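Local coordinates for oxidoreductase protein (Agrobacterium radiobacter, PDB 5UI9) that probably catalyses an NAD-dependent oxidation or reduction of a small hydroxy acid, as a member of the GFO/IDH/MocA family of oxidoreductases, at residues Pro99-Val111 against Gly316-Ala328. Sequence-based numbering, arbitrary orientation.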
ATOM      1  N   PRO A  99      15.612  -8.234  17.451  1.00 31.65           N
ATOM      2  CA  PRO A  99      15.238  -9.440  16.707  1.00 32.11           C
ATOM      3  C   PRO A  99      15.530 -10.701  17.533  1.00 33.39           C
ATOM      4  O   PRO A  99      16.587 -10.786  18.159  1.00 33.19           O
ATOM      5  CB  PRO A  99      16.164  -9.412  15.482  1.00 32.28           C
ATOM      6  CG  PRO A  99      16.895  -8.107  15.529  1.00 32.87           C
ATOM      7  CD  PRO A  99      16.863  -7.648  16.949  1.00 31.73           C
ATOM      8  N   PHE A 100      14.602 -11.656  17.518  1.00 33.76           N
ATOM      9  CA  PHE A 100      14.689 -12.868  18.353  1.00 35.77           C
ATOM     10  C   PHE A 100      16.056 -13.543  18.207  1.00 37.51           C
ATOM     11  O   PHE A 100      16.787 -13.710  19.189  1.00 36.51           O
ATOM     12  CB  PHE A 100      13.530 -13.814  17.979  1.00 36.71           C
ATOM     13  CG  PHE A 100      13.371 -15.034  18.853  1.00 38.41           C
ATOM     14  CD1 PHE A 100      13.931 -15.137  20.131  1.00 39.04           C
ATOM     15  CD2 PHE A 100      12.570 -16.076  18.398  1.00 40.91           C
ATOM     16  CE1 PHE A 100      13.738 -16.277  20.898  1.00 40.77           C
ATOM     17  CE2 PHE A 100      12.365 -17.212  19.166  1.00 42.31           C
ATOM     18  CZ  PHE A 100      12.951 -17.315  20.417  1.00 42.28           C
ATOM     19  N   ALA A 101      16.401 -13.867  16.963  1.00 39.59           N
ATOM     20  CA  ALA A 101      17.645 -14.541  16.619  1.00 38.78           C
ATOM     21  C   ALA A 101      18.222 -13.973  15.329  1.00 40.36           C
ATOM     22  O   ALA A 101      17.600 -13.121  14.686  1.00 39.24           O
ATOM     23  CB  ALA A 101      17.383 -16.027  16.453  1.00 39.78           C
ATOM     24  N   LYS A 102      19.411 -14.453  14.965  1.00 40.81           N
ATOM     25  CA  LYS A 102      20.049 -14.112  13.692  1.00 44.94           C
ATOM     26  C   LYS A 102      19.400 -14.823  12.502  1.00 43.00           C
ATOM     27  O   LYS A 102      19.462 -14.326  11.382  1.00 40.71           O
ATOM     28  CB  LYS A 102      21.543 -14.452  13.727  1.00 49.40           C
ATOM     29  CG  LYS A 102      22.359 -13.550  14.634  1.00 54.60           C
ATOM     30  CD  LYS A 102      23.823 -13.971  14.692  1.00 59.89           C
ATOM     31  CE  LYS A 102      24.740 -12.766  14.863  1.00 65.00           C
ATOM     32  NZ  LYS A 102      26.093 -13.149  15.362  1.00 69.56           N
ATOM     33  N   SER A 103      18.803 -15.990  12.744  1.00 39.45           N
ATOM     34  CA  SER A 103      18.124 -16.756  11.696  1.00 38.94           C
ATOM     35  C   SER A 103      16.951 -17.541  12.278  1.00 39.79           C
ATOM     36  O   SER A 103      16.848 -17.714  13.500  1.00 38.36           O
ATOM     37  CB  SER A 103      19.109 -17.713  11.014  1.00 38.51           C
ATOM     38  OG  SER A 103      19.542 -18.730  11.907  1.00 39.56           O
ATOM     39  N   LEU A 104      16.075 -18.013  11.395  1.00 39.18           N
ATOM     40  CA  LEU A 104      14.927 -18.822  11.799  1.00 39.29           C
ATOM     41  C   LEU A 104      15.383 -20.126  12.462  1.00 39.94           C
ATOM     42  O   LEU A 104      14.779 -20.581  13.439  1.00 38.14           O
ATOM     43  CB  LEU A 104      14.031 -19.117  10.592  1.00 39.34           C
ATOM     44  CG  LEU A 104      12.712 -19.846  10.871  1.00 40.07           C
ATOM     45  CD1 LEU A 104      11.848 -19.082  11.863  1.00 39.57           C
ATOM     46  CD2 LEU A 104      11.953 -20.099   9.576  1.00 40.55           C
ATOM     47  N   SER A 105      16.454 -20.702  11.913  1.00 39.92           N
ATOM     48  CA  SER A 105      17.118 -21.898  12.441  1.00 40.88           C
ATOM     49  C   SER A 105      17.577 -21.735  13.903  1.00 40.65           C
ATOM     50  O   SER A 105      17.308 -22.597  14.747  1.00 41.21           O
ATOM     51  CB  SER A 105      18.312 -22.237  11.533  1.00 41.57           C
ATOM     52  OG  SER A 105      19.028 -23.348  12.010  1.00 44.94           O
ATOM     53  N   ASP A 106      18.261 -20.633  14.200  1.00 38.97           N
ATOM     54  CA  ASP A 106      18.630 -20.292  15.587  1.00 38.53           C
ATOM     55  C   ASP A 106      17.414 -20.090  16.488  1.00 36.72           C
ATOM     56  O   ASP A 106      17.414 -20.528  17.644  1.00 35.29           O
ATOM     57  CB  ASP A 106      19.493 -19.019  15.640  1.00 39.87           C
ATOM     58  CG  ASP A 106      20.928 -19.248  15.170  1.00 41.42           C
ATOM     59  OD1 ASP A 106      21.400 -20.405  15.144  1.00 42.55           O
ATOM     60  OD2 ASP A 106      21.590 -18.246  14.846  1.00 43.92           O
ATOM     61  N   ALA A 107      16.399 -19.409  15.957  1.00 34.90           N
ATOM     62  CA  ALA A 107      15.168 -19.145  16.694  1.00 34.51           C
ATOM     63  C   ALA A 107      14.463 -20.447  17.070  1.00 34.81           C
ATOM     64  O   ALA A 107      14.067 -20.616  18.218  1.00 35.62           O
ATOM     65  CB  ALA A 107      14.238 -18.239  15.897  1.00 32.75           C
ATOM     66  N   LYS A 108      14.337 -21.363  16.112  1.00 36.75           N
ATOM     67  CA  LYS A 108      13.744 -22.686  16.363  1.00 38.64           C
ATOM     68  C   LYS A 108      14.478 -23.475  17.449  1.00 39.73           C
ATOM     69  O   LYS A 108      13.830 -24.095  18.294  1.00 40.57           O
ATOM     70  CB  LYS A 108      13.713 -23.538  15.090  1.00 40.71           C
ATOM     71  CG  LYS A 108      12.629 -23.176  14.092  1.00 41.61           C
ATOM     72  CD  LYS A 108      12.708 -24.127  12.907  1.00 44.07           C
ATOM     73  CE  LYS A 108      11.831 -23.687  11.750  1.00 45.36           C
ATOM     74  NZ  LYS A 108      12.195 -24.421  10.504  1.00 46.90           N
ATOM     75  N   ALA A 109      15.814 -23.466  17.417  1.00 39.48           N
ATOM     76  CA  ALA A 109      16.616 -24.168  18.435  1.00 39.69           C
ATOM     77  C   ALA A 109      16.405 -23.562  19.819  1.00 39.58           C
ATOM     78  O   ALA A 109      16.295 -24.295  20.812  1.00 40.76           O
ATOM     79  CB  ALA A 109      18.094 -24.164  18.071  1.00 39.34           C
ATOM     80  N   MET A 110      16.330 -22.231  19.878  1.00 38.49           N
ATOM     81  CA  MET A 110      16.054 -21.522  21.136  1.00 38.91           C
ATOM     82  C   MET A 110      14.684 -21.897  21.713  1.00 38.45           C
ATOM     83  O   MET A 110      14.550 -22.126  22.922  1.00 37.10           O
ATOM     84  CB  MET A 110      16.150 -19.997  20.939  1.00 38.74           C
ATOM     85  CG  MET A 110      17.566 -19.492  20.702  1.00 38.48           C
ATOM     86  SD  MET A 110      17.634 -17.964  19.747  1.00 39.01           S
ATOM     87  CE  MET A 110      17.144 -16.785  20.997  1.00 36.92           C
ATOM     88  N   VAL A 111      13.684 -21.966  20.839  1.00 37.90           N
ATOM     89  CA  VAL A 111      12.337 -22.383  21.226  1.00 39.34           C
ATOM     90  C   VAL A 111      12.349 -23.839  21.708  1.00 41.29           C
ATOM     91  O   VAL A 111      11.742 -24.151  22.735  1.00 39.70           O
ATOM     92  CB  VAL A 111      11.320 -22.178  20.073  1.00 39.39           C
ATOM     93  CG1 VAL A 111       9.970 -22.817  20.381  1.00 40.33           C
ATOM     94  CG2 VAL A 111      11.131 -20.692  19.811  1.00 38.66           C
ATOM     95  N   GLY A 316       8.012 -17.413  22.364  1.00 33.52           N
ATOM     96  CA  GLY A 316       9.033 -17.816  21.401  1.00 34.13           C
ATOM     97  C   GLY A 316       8.431 -18.576  20.228  1.00 35.48           C
ATOM     98  O   GLY A 316       8.747 -18.286  19.065  1.00 34.04           O
ATOM     99  N   ALA A 317       7.540 -19.520  20.547  1.00 35.74           N
ATOM    100  CA  ALA A 317       6.845 -20.347  19.554  1.00 37.61           C
ATOM    101  C   ALA A 317       5.979 -19.519  18.597  1.00 38.79           C
ATOM    102  O   ALA A 317       6.045 -19.713  17.381  1.00 40.24           O
ATOM    103  CB  ALA A 317       6.003 -21.416  20.245  1.00 38.84           C
ATOM    104  N   ASP A 318       5.182 -18.598  19.139  1.00 37.35           N
ATOM    105  CA  ASP A 318       4.406 -17.683  18.300  1.00 38.28           C
ATOM    106  C   ASP A 318       5.316 -16.831  17.415  1.00 37.25           C
ATOM    107  O   ASP A 318       5.047 -16.656  16.222  1.00 37.03           O
ATOM    108  CB  ASP A 318       3.517 -16.757  19.140  1.00 38.54           C
ATOM    109  CG  ASP A 318       2.719 -15.769  18.275  1.00 38.17           C
ATOM    110  OD1 ASP A 318       1.646 -16.156  17.762  1.00 37.40           O
ATOM    111  OD2 ASP A 318       3.173 -14.615  18.096  1.00 37.89           O
ATOM    112  N   ASN A 319       6.393 -16.315  18.008  1.00 35.41           N
ATOM    113  CA  ASN A 319       7.273 -15.382  17.324  1.00 35.12           C
ATOM    114  C   ASN A 319       7.996 -15.990  16.117  1.00 35.77           C
ATOM    115  O   ASN A 319       8.368 -15.259  15.212  1.00 33.85           O
ATOM    116  CB  ASN A 319       8.285 -14.772  18.299  1.00 35.51           C
ATOM    117  CG  ASN A 319       8.942 -13.517  17.744  1.00 34.67           C
ATOM    118  OD1 ASN A 319      10.113 -13.535  17.369  1.00 34.10           O
ATOM    119  ND2 ASN A 319       8.180 -12.430  17.671  1.00 32.47           N
ATOM    120  N   LEU A 320       8.184 -17.312  16.097  1.00 35.91           N
ATOM    121  CA  LEU A 320       8.711 -18.009  14.906  1.00 36.88           C
ATOM    122  C   LEU A 320       7.906 -17.678  13.646  1.00 36.99           C
ATOM    123  O   LEU A 320       8.469 -17.563  12.562  1.00 35.43           O
ATOM    124  CB  LEU A 320       8.699 -19.528  15.102  1.00 38.46           C
ATOM    125  CG  LEU A 320       9.585 -20.160  16.176  1.00 39.19           C
ATOM    126  CD1 LEU A 320       9.345 -21.663  16.229  1.00 39.69           C
ATOM    127  CD2 LEU A 320      11.056 -19.848  15.927  1.00 39.35           C
ATOM    128  N   LYS A 321       6.591 -17.529  13.796  1.00 37.82           N
ATOM    129  CA  LYS A 321       5.711 -17.242  12.655  1.00 38.49           C
ATOM    130  C   LYS A 321       5.820 -15.791  12.178  1.00 37.71           C
ATOM    131  O   LYS A 321       5.501 -15.496  11.028  1.00 39.00           O
ATOM    132  CB  LYS A 321       4.268 -17.645  12.967  1.00 40.41           C
ATOM    133  CG  LYS A 321       4.104 -19.166  13.057  1.00 43.48           C
ATOM    134  CD  LYS A 321       2.709 -19.601  13.484  1.00 45.96           C
ATOM    135  CE  LYS A 321       2.541 -19.532  14.992  1.00 48.62           C
ATOM    136  NZ  LYS A 321       1.153 -19.867  15.412  1.00 50.75           N
ATOM    137  N   THR A 322       6.270 -14.900  13.060  1.00 35.89           N
ATOM    138  CA  THR A 322       6.664 -13.549  12.678  1.00 34.78           C
ATOM    139  C   THR A 322       8.067 -13.561  12.074  1.00 35.11           C
ATOM    140  O   THR A 322       8.289 -12.997  10.995  1.00 32.61           O
ATOM    141  CB  THR A 322       6.612 -12.589  13.886  1.00 34.03           C
ATOM    142  OG1 THR A 322       5.245 -12.373  14.252  1.00 34.20           O
ATOM    143  CG2 THR A 322       7.263 -11.248  13.571  1.00 34.30           C
ATOM    144  N   PHE A 323       9.010 -14.195  12.771  1.00 34.64           N
ATOM    145  CA  PHE A 323      10.406 -14.195  12.330  1.00 36.07           C
ATOM    146  C   PHE A 323      10.597 -14.816  10.951  1.00 35.10           C
ATOM    147  O   PHE A 323      11.394 -14.318  10.165  1.00 34.25           O
ATOM    148  CB  PHE A 323      11.346 -14.875  13.339  1.00 37.69           C
ATOM    149  CG  PHE A 323      12.787 -14.537  13.101  1.00 38.81           C
ATOM    150  CD1 PHE A 323      13.539 -15.248  12.166  1.00 42.03           C
ATOM    151  CD2 PHE A 323      13.377 -13.465  13.753  1.00 40.29           C
ATOM    152  CE1 PHE A 323      14.855 -14.909  11.904  1.00 42.68           C
ATOM    153  CE2 PHE A 323      14.701 -13.128  13.505  1.00 42.28           C
ATOM    154  CZ  PHE A 323      15.440 -13.852  12.580  1.00 43.13           C
ATOM    155  N   ALA A 324       9.873 -15.899  10.676  1.00 36.51           N
ATOM    156  CA  ALA A 324       9.829 -16.509   9.339  1.00 37.36           C
ATOM    157  C   ALA A 324       9.537 -15.498   8.230  1.00 36.72           C
ATOM    158  O   ALA A 324      10.128 -15.578   7.152  1.00 36.69           O
ATOM    159  CB  ALA A 324       8.797 -17.623   9.301  1.00 38.10           C
ATOM    160  N   LEU A 325       8.632 -14.557   8.511  1.00 35.52           N
ATOM    161  CA  LEU A 325       8.249 -13.526   7.545  1.00 35.38           C
ATOM    162  C   LEU A 325       9.402 -12.573   7.269  1.00 35.04           C
ATOM    163  O   LEU A 325       9.561 -12.123   6.135  1.00 36.19           O
ATOM    164  CB  LEU A 325       7.017 -12.733   8.006  1.00 35.30           C
ATOM    165  CG  LEU A 325       5.757 -13.500   8.421  1.00 36.21           C
ATOM    166  CD1 LEU A 325       4.654 -12.540   8.842  1.00 36.58           C
ATOM    167  CD2 LEU A 325       5.249 -14.435   7.332  1.00 37.45           C
ATOM    168  N   VAL A 326      10.200 -12.275   8.295  1.00 34.16           N
ATOM    169  CA  VAL A 326      11.401 -11.445   8.133  1.00 35.11           C
ATOM    170  C   VAL A 326      12.417 -12.131   7.213  1.00 36.51           C
ATOM    171  O   VAL A 326      12.898 -11.526   6.254  1.00 36.06           O
ATOM    172  CB  VAL A 326      12.056 -11.093   9.492  1.00 34.37           C
ATOM    173  CG1 VAL A 326      13.438 -10.463   9.311  1.00 34.68           C
ATOM    174  CG2 VAL A 326      11.155 -10.156  10.283  1.00 33.44           C
ATOM    175  N   GLU A 327      12.733 -13.387   7.512  1.00 36.04           N
ATOM    176  CA  GLU A 327      13.692 -14.150   6.715  1.00 37.74           C
ATOM    177  C   GLU A 327      13.172 -14.374   5.282  1.00 37.48           C
ATOM    178  O   GLU A 327      13.936 -14.286   4.326  1.00 37.58           O
ATOM    179  CB  GLU A 327      14.032 -15.474   7.417  1.00 39.39           C
ATOM    180  CG  GLU A 327      15.158 -16.261   6.760  1.00 42.35           C
ATOM    181  CD  GLU A 327      15.773 -17.295   7.690  1.00 44.63           C
ATOM    182  OE1 GLU A 327      16.385 -16.885   8.700  1.00 45.15           O
ATOM    183  OE2 GLU A 327      15.642 -18.513   7.414  1.00 45.76           O
ATOM    184  N   ALA A 328      11.870 -14.631   5.149  1.00 36.89           N
ATOM    185  CA  ALA A 328      11.232 -14.766   3.840  1.00 36.80           C
ATOM    186  C   ALA A 328      11.281 -13.472   3.023  1.00 36.70           C
ATOM    187  O   ALA A 328      11.440 -13.521   1.808  1.00 37.21           O
ATOM    188  CB  ALA A 328       9.792 -15.225   3.999  1.00 36.84           C
TER
HETATM  189  O   HOH W   1      11.633 -11.408  16.744  1.00 36.28           O
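Leu104 and Leu320 each enter a hole on the opposite helix, a worked example of antiparallel knobs-into-holes packing on the Rossmann domain of a GFO/IDH/MocA-type oxidoreductase. The segment axes of 104-111 and 316-328 approach to 9.5 Å at 170°. Leu104 sits among Leu320, Phe323, Ala324 and Glu327; its CG lies anti to the backbone N (chi1 -174°), which brings CD1 against Leu320 O and Ala324 N, the two atoms of a helical hydrogen bond, and sets CD2 4.0 Å from Ala324 CB. In return Leu320 fills the hole formed by Leu104, Ala107, Lys108 and Val111, with CD2 3.6 Å from Ala107 CB. Beyond this pair, Val111 CG2 presses on the backbone of Gly316, 3.5 Å from its C atom, where the absence of a side chain permits the close approach.

At the other end Phe323 reaches out to the turn before helix 104-116, its CE1 3.4 Å from Ser103 C and its CE2 and CZ each 3.1 Å from Ala101 O, met obliquely. Phe100 lies against Gly316 and Asn319, its ring steeply inclined to the Asn319 amide plane. A water donates to Asn319 OD1 and accepts from Phe100 N, bridging this turn to the second helix. Pro99, which follows a cis peptide bond, belongs to the NAD pocket and touches the cofactor; its CB lies by the Phe323 ring. Strand 121-124 backs Phe100 and Asn319.

At the start of helix 104-116, Ser103 is the N-cap, its OG accepting from Asp106 N. Glu327 OE1 accepts a nearly straight hydrogen bond from the first amide of the helix, Leu104 N, at 2.9 Å and from above the carboxylate plane.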